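Local coordinates for protein Lys-gingipain catalytic subunit (Porphyromonas gingivalis, PDB 6I9A) that cleaves proteins after lysine residues as a secreted cysteine endopeptidase of family C25, the chain comprising its catalytic part and an Ig-like C-terminal domain, at residues E26-K29 against P30-W34; L137-K141 against A142-D146. All blocks are in the same frame, centred on the assembly; numbering follows the deposited sequence. Where two conformers were deposited one is given.

Interaction 1 of 2, residues E26-K29 against P30-W34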
ATOM      1  N   GLU A  26     -22.342   4.650   1.143  1.00 15.86           N
ATOM      2  CA  GLU A  26     -22.864   3.364   0.695  1.00 17.70           C
ATOM      3  C   GLU A  26     -21.818   2.552  -0.058  1.00 16.01           C
ATOM      4  O   GLU A  26     -21.667   1.356   0.197  1.00 14.50           O
ATOM      5  CB  GLU A  26     -24.073   3.644  -0.190  1.00 20.03           C
ATOM      6  CG  GLU A  26     -24.709   2.410  -0.805  1.00 31.16           C
ATOM      7  CD  GLU A  26     -25.906   2.719  -1.690  1.00 43.10           C
ATOM      8  OE1 GLU A  26     -26.062   3.881  -2.134  1.00 50.50           O
ATOM      9  OE2 GLU A  26     -26.692   1.782  -1.944  1.00 46.29           O
ATOM     10  N   ALA A  27     -21.076   3.211  -0.968  1.00 13.54           N
ATOM     11  CA  ALA A  27     -20.063   2.502  -1.746  1.00 13.07           C
ATOM     12  C   ALA A  27     -18.932   1.957  -0.862  1.00 12.19           C
ATOM     13  O   ALA A  27     -18.335   0.930  -1.186  1.00 12.83           O
ATOM     14  CB  ALA A  27     -19.492   3.419  -2.835  1.00 14.84           C
ATOM     15  N   LEU A  28     -18.628   2.651   0.224  1.00 12.08           N
ATOM     16  CA  LEU A  28     -17.513   2.234   1.067  1.00 12.56           C
ATOM     17  C   LEU A  28     -17.856   1.006   1.909  1.00 12.83           C
ATOM     18  O   LEU A  28     -16.947   0.287   2.347  1.00 12.91           O
ATOM     19  CB  LEU A  28     -17.166   3.419   1.989  1.00 14.37           C
ATOM     20  CG  LEU A  28     -15.829   3.467   2.691  1.00 15.01           C
ATOM     21  CD1 LEU A  28     -14.670   3.272   1.747  1.00 12.95           C
ATOM     22  CD2 LEU A  28     -15.716   4.766   3.483  1.00 15.64           C
ATOM     23  N   LYS A  29     -19.151   0.765   2.184  1.00 13.58           N
ATOM     24  CA  LYS A  29     -19.519  -0.308   3.117  1.00 15.59           C
ATOM     25  C   LYS A  29     -18.859  -1.687   2.834  1.00 13.23           C
ATOM     26  O   LYS A  29     -18.369  -2.273   3.796  1.00 13.65           O
ATOM     27  CB  LYS A  29     -21.050  -0.459   3.202  1.00 20.05           C
ATOM     28  CG  LYS A  29     -21.416  -1.311   4.419  1.00 26.37           C
ATOM     29  CD  LYS A  29     -22.802  -1.080   4.994  1.00 36.34           C
ATOM     30  CE  LYS A  29     -23.200  -2.243   5.896  1.00 45.04           C
ATOM     31  NZ  LYS A  29     -22.216  -2.536   6.989  1.00 51.80           N
ATOM     32  N   PRO A  30     -18.826  -2.240   1.605  1.00 12.83           N
ATOM     33  CA  PRO A  30     -18.234  -3.580   1.444  1.00 13.35           C
ATOM     34  C   PRO A  30     -16.751  -3.606   1.791  1.00 11.24           C
ATOM     35  O   PRO A  30     -16.221  -4.621   2.266  1.00 11.91           O
ATOM     36  CB  PRO A  30     -18.458  -3.921  -0.039  1.00 14.40           C
ATOM     37  CG  PRO A  30     -19.546  -3.003  -0.492  1.00 19.80           C
ATOM     38  CD  PRO A  30     -19.457  -1.767   0.348  1.00 13.55           C
ATOM     39  N   TRP A  31     -16.059  -2.462   1.580  1.00 11.05           N
ATOM     40  CA  TRP A  31     -14.629  -2.391   1.919  1.00 10.28           C
ATOM     41  C   TRP A  31     -14.490  -2.357   3.442  1.00  9.89           C
ATOM     42  O   TRP A  31     -13.653  -3.100   4.001  1.00 10.15           O
ATOM     43  CB  TRP A  31     -14.045  -1.138   1.267  1.00 10.98           C
ATOM     44  CG  TRP A  31     -12.560  -0.956   1.403  1.00  9.97           C
ATOM     45  CD1 TRP A  31     -11.578  -1.533   0.631  1.00 10.42           C
ATOM     46  CD2 TRP A  31     -11.887  -0.041   2.286  1.00 10.44           C
ATOM     47  NE1 TRP A  31     -10.339  -1.020   0.984  1.00 10.36           N
ATOM     48  CE2 TRP A  31     -10.512  -0.094   1.983  1.00 10.33           C
ATOM     49  CE3 TRP A  31     -12.320   0.840   3.287  1.00 11.84           C
ATOM     50  CZ2 TRP A  31      -9.567   0.685   2.651  1.00 10.74           C
ATOM     51  CZ3 TRP A  31     -11.391   1.629   3.949  1.00 12.01           C
ATOM     52  CH2 TRP A  31     -10.023   1.538   3.640  1.00 11.89           C
ATOM     53  N   LEU A  32     -15.295  -1.547   4.135  1.00 10.78           N
ATOM     54  CA  LEU A  32     -15.240  -1.530   5.605  1.00 10.64           C
ATOM     55  C   LEU A  32     -15.610  -2.886   6.205  1.00 11.10           C
ATOM     56  O   LEU A  32     -14.992  -3.339   7.173  1.00 11.22           O
ATOM     57  CB  LEU A  32     -16.204  -0.447   6.145  1.00 11.65           C
ATOM     58  CG  LEU A  32     -15.864   0.984   5.718  1.00 11.98           C
ATOM     59  CD1 LEU A  32     -16.996   1.904   6.098  1.00 14.02           C
ATOM     60  CD2 LEU A  32     -14.491   1.456   6.248  1.00 12.06           C
ATOM     61  N   THR A  33     -16.585  -3.563   5.623  1.00 11.48           N
ATOM     62  CA  THR A  33     -16.999  -4.888   6.118  1.00 11.45           C
ATOM     63  C   THR A  33     -15.812  -5.843   6.083  1.00 11.10           C
ATOM     64  O   THR A  33     -15.505  -6.532   7.050  1.00 11.32           O
ATOM     65  CB  THR A  33     -18.169  -5.422   5.323  1.00 13.41           C
ATOM     66  OG1 THR A  33     -19.292  -4.556   5.541  1.00 14.15           O
ATOM     67  CG2 THR A  33     -18.516  -6.865   5.675  1.00 13.79           C
ATOM     68  N   TRP A  34     -15.133  -5.910   4.921  1.00 10.19           N
ATOM     69  CA  TRP A  34     -13.972  -6.807   4.770  1.00 10.58           C
ATOM     70  C   TRP A  34     -12.817  -6.420   5.687  1.00  9.94           C
ATOM     71  O   TRP A  34     -12.204  -7.283   6.301  1.00 10.16           O
ATOM     72  CB  TRP A  34     -13.548  -6.861   3.313  1.00 11.41           C
ATOM     73  CG  TRP A  34     -12.212  -7.488   3.071  1.00 10.74           C
ATOM     74  CD1 TRP A  34     -11.132  -6.853   2.521  1.00 11.22           C
ATOM     75  CD2 TRP A  34     -11.762  -8.807   3.422  1.00 10.61           C
ATOM     76  NE1 TRP A  34     -10.074  -7.708   2.420  1.00 11.01           N
ATOM     77  CE2 TRP A  34     -10.422  -8.915   2.980  1.00 10.68           C
ATOM     78  CE3 TRP A  34     -12.372  -9.931   4.031  1.00 11.63           C
ATOM     79  CZ2 TRP A  34      -9.675 -10.079   3.155  1.00 11.11           C
ATOM     80  CZ3 TRP A  34     -11.614 -11.070   4.215  1.00 12.30           C
ATOM     81  CH2 TRP A  34     -10.296 -11.151   3.767  1.00 11.74           C
TER
HETATM   82  O   HOH W   1     -19.372  -2.333   7.371  1.00 29.82           O
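The carbonyl oxygen of K29 takes the backbone N-H of T33, with N and O 2.9 Å apart and an N-H...O angle of 160°. The T33 hydroxyl also lies close to it, OG1 standing 3.0 Å from K29 O, but its proton has a second possible acceptor. K29 NZ donates to a water 2.9 Å away, and this water also lies 2.9 Å from T33 OG1; the final bend of the lysine chain (chi4 55°) turns NZ back toward the threonine. One residue earlier, L28 O receives the N-H of L32 almost straight (168°). P30 has no N-H to give and that of W31 reaches only L28 O, weakly, so the helix is kinked here; the proline ring carbon CD packs 3.3 Å from A27 O. On the inner side, L28 and W31 run side by side, CD1 of L28 reaching CE3 of the indole at 3.7 Å, while CG of L28 abuts CG of L32 at 3.9 Å. L28 and W31 lean on strand 14-20 and L32 on strand 40-46, and W31 NE1 is hydrogen-bonded to D362 OD2. This is the amphipathic, proline-kinked helix of a beta-alpha-beta unit, packed on a parallel sheet.

Interaction 2 of 2, residues L137-K141 against A142-D146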
ATOM      1  N   LEU A 137     -10.846  -6.235  -3.071  1.00 11.09           N
ATOM      2  CA  LEU A 137     -11.504  -7.408  -2.487  0.53 11.31           C
ATOM      3  C   LEU A 137     -11.067  -8.679  -3.215  1.00 10.59           C
ATOM      4  O   LEU A 137     -10.777  -9.694  -2.576  1.00 10.91           O
ATOM      5  CB  LEU A 137     -13.041  -7.255  -2.572  0.53 11.90           C
ATOM      6  CG  LEU A 137     -13.656  -6.192  -1.658  0.53 11.08           C
ATOM      7  CD1 LEU A 137     -15.142  -6.038  -1.911  0.53 12.70           C
ATOM      8  CD2 LEU A 137     -13.444  -6.587  -0.195  0.53 13.89           C
ATOM      9  N   MET A 138     -11.031  -8.636  -4.555  1.00 10.57           N
ATOM     10  CA  MET A 138     -10.619  -9.838  -5.278  1.00 11.38           C
ATOM     11  C   MET A 138      -9.182 -10.198  -4.948  1.00 10.39           C
ATOM     12  O   MET A 138      -8.828 -11.360  -4.730  1.00 10.26           O
ATOM     13  CB  MET A 138     -10.769  -9.631  -6.784  1.00 11.02           C
ATOM     14  CG  MET A 138     -10.180 -10.806  -7.542  1.00 11.38           C
ATOM     15  SD  MET A 138     -10.713 -10.975  -9.251  1.00 13.00           S
ATOM     16  CE  MET A 138     -12.402 -11.617  -8.959  1.00 14.25           C
ATOM     17  N   TYR A 139      -8.314  -9.165  -4.858  1.00  9.67           N
ATOM     18  CA  TYR A 139      -6.914  -9.442  -4.595  1.00  9.78           C
ATOM     19  C   TYR A 139      -6.694  -9.988  -3.186  1.00  8.93           C
ATOM     20  O   TYR A 139      -6.032 -11.023  -2.986  1.00  9.48           O
ATOM     21  CB  TYR A 139      -6.098  -8.141  -4.795  1.00  9.53           C
ATOM     22  CG  TYR A 139      -4.604  -8.369  -4.682  1.00  9.42           C
ATOM     23  CD1 TYR A 139      -3.852  -8.764  -5.798  1.00  9.71           C
ATOM     24  CD2 TYR A 139      -3.939  -8.202  -3.465  1.00 10.23           C
ATOM     25  CE1 TYR A 139      -2.501  -8.987  -5.700  1.00  9.98           C
ATOM     26  CE2 TYR A 139      -2.574  -8.420  -3.361  1.00 10.74           C
ATOM     27  CZ  TYR A 139      -1.857  -8.775  -4.486  1.00  9.76           C
ATOM     28  OH  TYR A 139      -0.504  -8.964  -4.385  1.00 11.95           O
ATOM     29  N   GLU A 140      -7.282  -9.328  -2.176  1.00  9.65           N
ATOM     30  CA  GLU A 140      -7.055  -9.707  -0.772  1.00  9.86           C
ATOM     31  C   GLU A 140      -7.768 -10.999  -0.360  1.00 10.07           C
ATOM     32  O   GLU A 140      -7.263 -11.730   0.495  1.00 10.96           O
ATOM     33  CB  GLU A 140      -7.498  -8.581   0.170  1.00 10.77           C
ATOM     34  CG  GLU A 140      -6.687  -7.308  -0.001  1.00 10.75           C
ATOM     35  CD  GLU A 140      -6.830  -6.445   1.240  1.00 10.32           C
ATOM     36  OE1 GLU A 140      -7.967  -6.053   1.582  1.00 10.69           O
ATOM     37  OE2 GLU A 140      -5.794  -6.118   1.868  1.00 11.18           O
ATOM     38  N   LYS A 141      -8.945 -11.250  -0.946  1.00 10.66           N
ATOM     39  CA  LYS A 141      -9.669 -12.501  -0.684  1.00 10.87           C
ATOM     40  C   LYS A 141      -9.162 -13.603  -1.606  1.00 11.07           C
ATOM     41  O   LYS A 141      -9.535 -14.781  -1.426  1.00 13.53           O
ATOM     42  CB  LYS A 141     -11.166 -12.323  -0.905  1.00 12.79           C
ATOM     43  CG  LYS A 141     -11.770 -11.375   0.129  1.00 13.44           C
ATOM     44  CD  LYS A 141     -13.284 -11.341  -0.097  1.00 15.40           C
ATOM     45  CE  LYS A 141     -14.021 -10.588   0.968  1.00 17.08           C
ATOM     46  NZ  LYS A 141     -15.494 -10.928   0.891  1.00 19.12           N
ATOM     47  N   ALA A 142      -8.285 -13.249  -2.588  1.00 11.15           N
ATOM     48  CA  ALA A 142      -7.696 -14.208  -3.530  1.00 11.36           C
ATOM     49  C   ALA A 142      -8.748 -15.039  -4.236  1.00 11.51           C
ATOM     50  O   ALA A 142      -8.641 -16.254  -4.345  1.00 13.52           O
ATOM     51  CB  ALA A 142      -6.661 -15.099  -2.844  1.00 12.26           C
ATOM     52  N   THR A 143      -9.742 -14.320  -4.801  1.00 11.94           N
ATOM     53  CA  THR A 143     -10.842 -14.978  -5.534  1.00 12.02           C
ATOM     54  C   THR A 143     -10.609 -14.929  -7.040  1.00 12.75           C
ATOM     55  O   THR A 143     -11.513 -15.285  -7.810  1.00 14.72           O
ATOM     56  CB  THR A 143     -12.171 -14.294  -5.173  1.00 13.67           C
ATOM     57  OG1 THR A 143     -12.046 -12.917  -5.511  1.00 14.23           O
ATOM     58  CG2 THR A 143     -12.565 -14.506  -3.728  1.00 14.71           C
ATOM     59  N   MET A 144      -9.396 -14.534  -7.491  1.00 12.84           N
ATOM     60  CA  MET A 144      -9.149 -14.487  -8.929  1.00 13.07           C
ATOM     61  C   MET A 144      -9.078 -15.908  -9.501  1.00 14.23           C
ATOM     62  O   MET A 144      -8.506 -16.810  -8.857  1.00 15.97           O
ATOM     63  CB  MET A 144      -7.840 -13.703  -9.221  1.00 13.12           C
ATOM     64  CG  MET A 144      -6.568 -14.358  -8.710  1.00 12.88           C
ATOM     65  SD  MET A 144      -6.241 -14.225  -6.910  1.00 13.06           S
ATOM     66  CE  MET A 144      -5.769 -12.495  -6.720  1.00 11.83           C
ATOM     67  N   PRO A 145      -9.583 -16.095 -10.751  1.00 14.55           N
ATOM     68  CA  PRO A 145      -9.508 -17.443 -11.397  1.00 16.57           C
ATOM     69  C   PRO A 145      -8.140 -17.798 -12.035  1.00 18.12           C
ATOM     70  O   PRO A 145      -7.919 -18.977 -12.381  1.00 19.70           O
ATOM     71  CB  PRO A 145     -10.571 -17.373 -12.487  1.00 16.19           C
ATOM     72  CG  PRO A 145     -10.637 -15.927 -12.870  1.00 19.67           C
ATOM     73  CD  PRO A 145     -10.399 -15.152 -11.545  1.00 15.52           C
ATOM     74  N   ASP A 146      -7.260 -16.809 -12.265  1.00 17.06           N
ATOM     75  CA  ASP A 146      -5.916 -17.088 -12.810  1.00 17.10           C
ATOM     76  C   ASP A 146      -4.896 -16.581 -11.773  1.00 15.45           C
ATOM     77  O   ASP A 146      -4.237 -15.566 -12.053  1.00 17.57           O
ATOM     78  CB  ASP A 146      -5.675 -16.476 -14.237  1.00 19.50           C
ATOM     79  CG  ASP A 146      -4.251 -16.752 -14.767  1.00 19.31           C
ATOM     80  OD1 ASP A 146      -3.600 -17.653 -14.241  1.00 19.61           O
ATOM     81  OD2 ASP A 146      -3.788 -16.028 -15.725  1.00 23.79           O
TER
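M138 lies across the start of the loop that follows its helix, with T143 and M144 against its side chain. Its CG, anti to the backbone N (chi1 173°), passes 3.5 Å from the hydroxyl oxygen OG1 of T143, and the bend at chi3 folds the terminal methyl CE back to 3.7 Å from that same OG1. Further along, SD of M138 rests 4.0 Å from CB of M144. The thioether therefore spans two successive loop residues. The backbone turn that makes this possible hinges on A142. With a positive phi of 53° it is the C-prime residue of a Schellman motif: T143 N-H bonds M138 O, with N and O 3.1 Å apart, reaching a lone pair in the carbonyl plane, and A142 N-H makes a weaker bond to Y139 O, with N and O 3.2 Å apart. The same backbone twist presses the methyl of A142 against the carbonyl it follows, CB lying 3.2 Å from K141 O. K141 adds its own CB, 3.8 Å from CG2 of T143. M144 turns back to the last turn of the helix: folded at chi2 and chi3, it carries its CE to 3.9 Å from CA of Y139, with the tyrosine ring lying obliquely to the methyl. That ring meets those of Y274 and Y368, and the hydroxyl of Y368 also holds Y139 O. The backbone N of M144 is buried with no polar partner, whereas K147 NZ bonds M144 O and, weakly, A142 O, tying the next part of the loop to the chain reversal.

In the fold
The helices of interactions 1 and 2, 25-37 and 126-141, lie against each other, and the two contacts, with centres about 17 Å apart, meet through W34. Its NE1 is 2.8 Å from E140 OE1, a probable hydrogen bond, and that carboxylate also forms a salt bridge with K35. L137 CD2 packs 3.5 Å from W34 CB, and K141 CE 3.5 Å from W34 CE3 of the ring. Earlier along both helices, A27 touches T130 and W31 touches I133. Both contacts lie away from the nucleophile C249, from H216, the probable proton donor, and from the inhibitor pocket; the side chain of L32 lies about 3 Å from a bound buffer molecule, EPE.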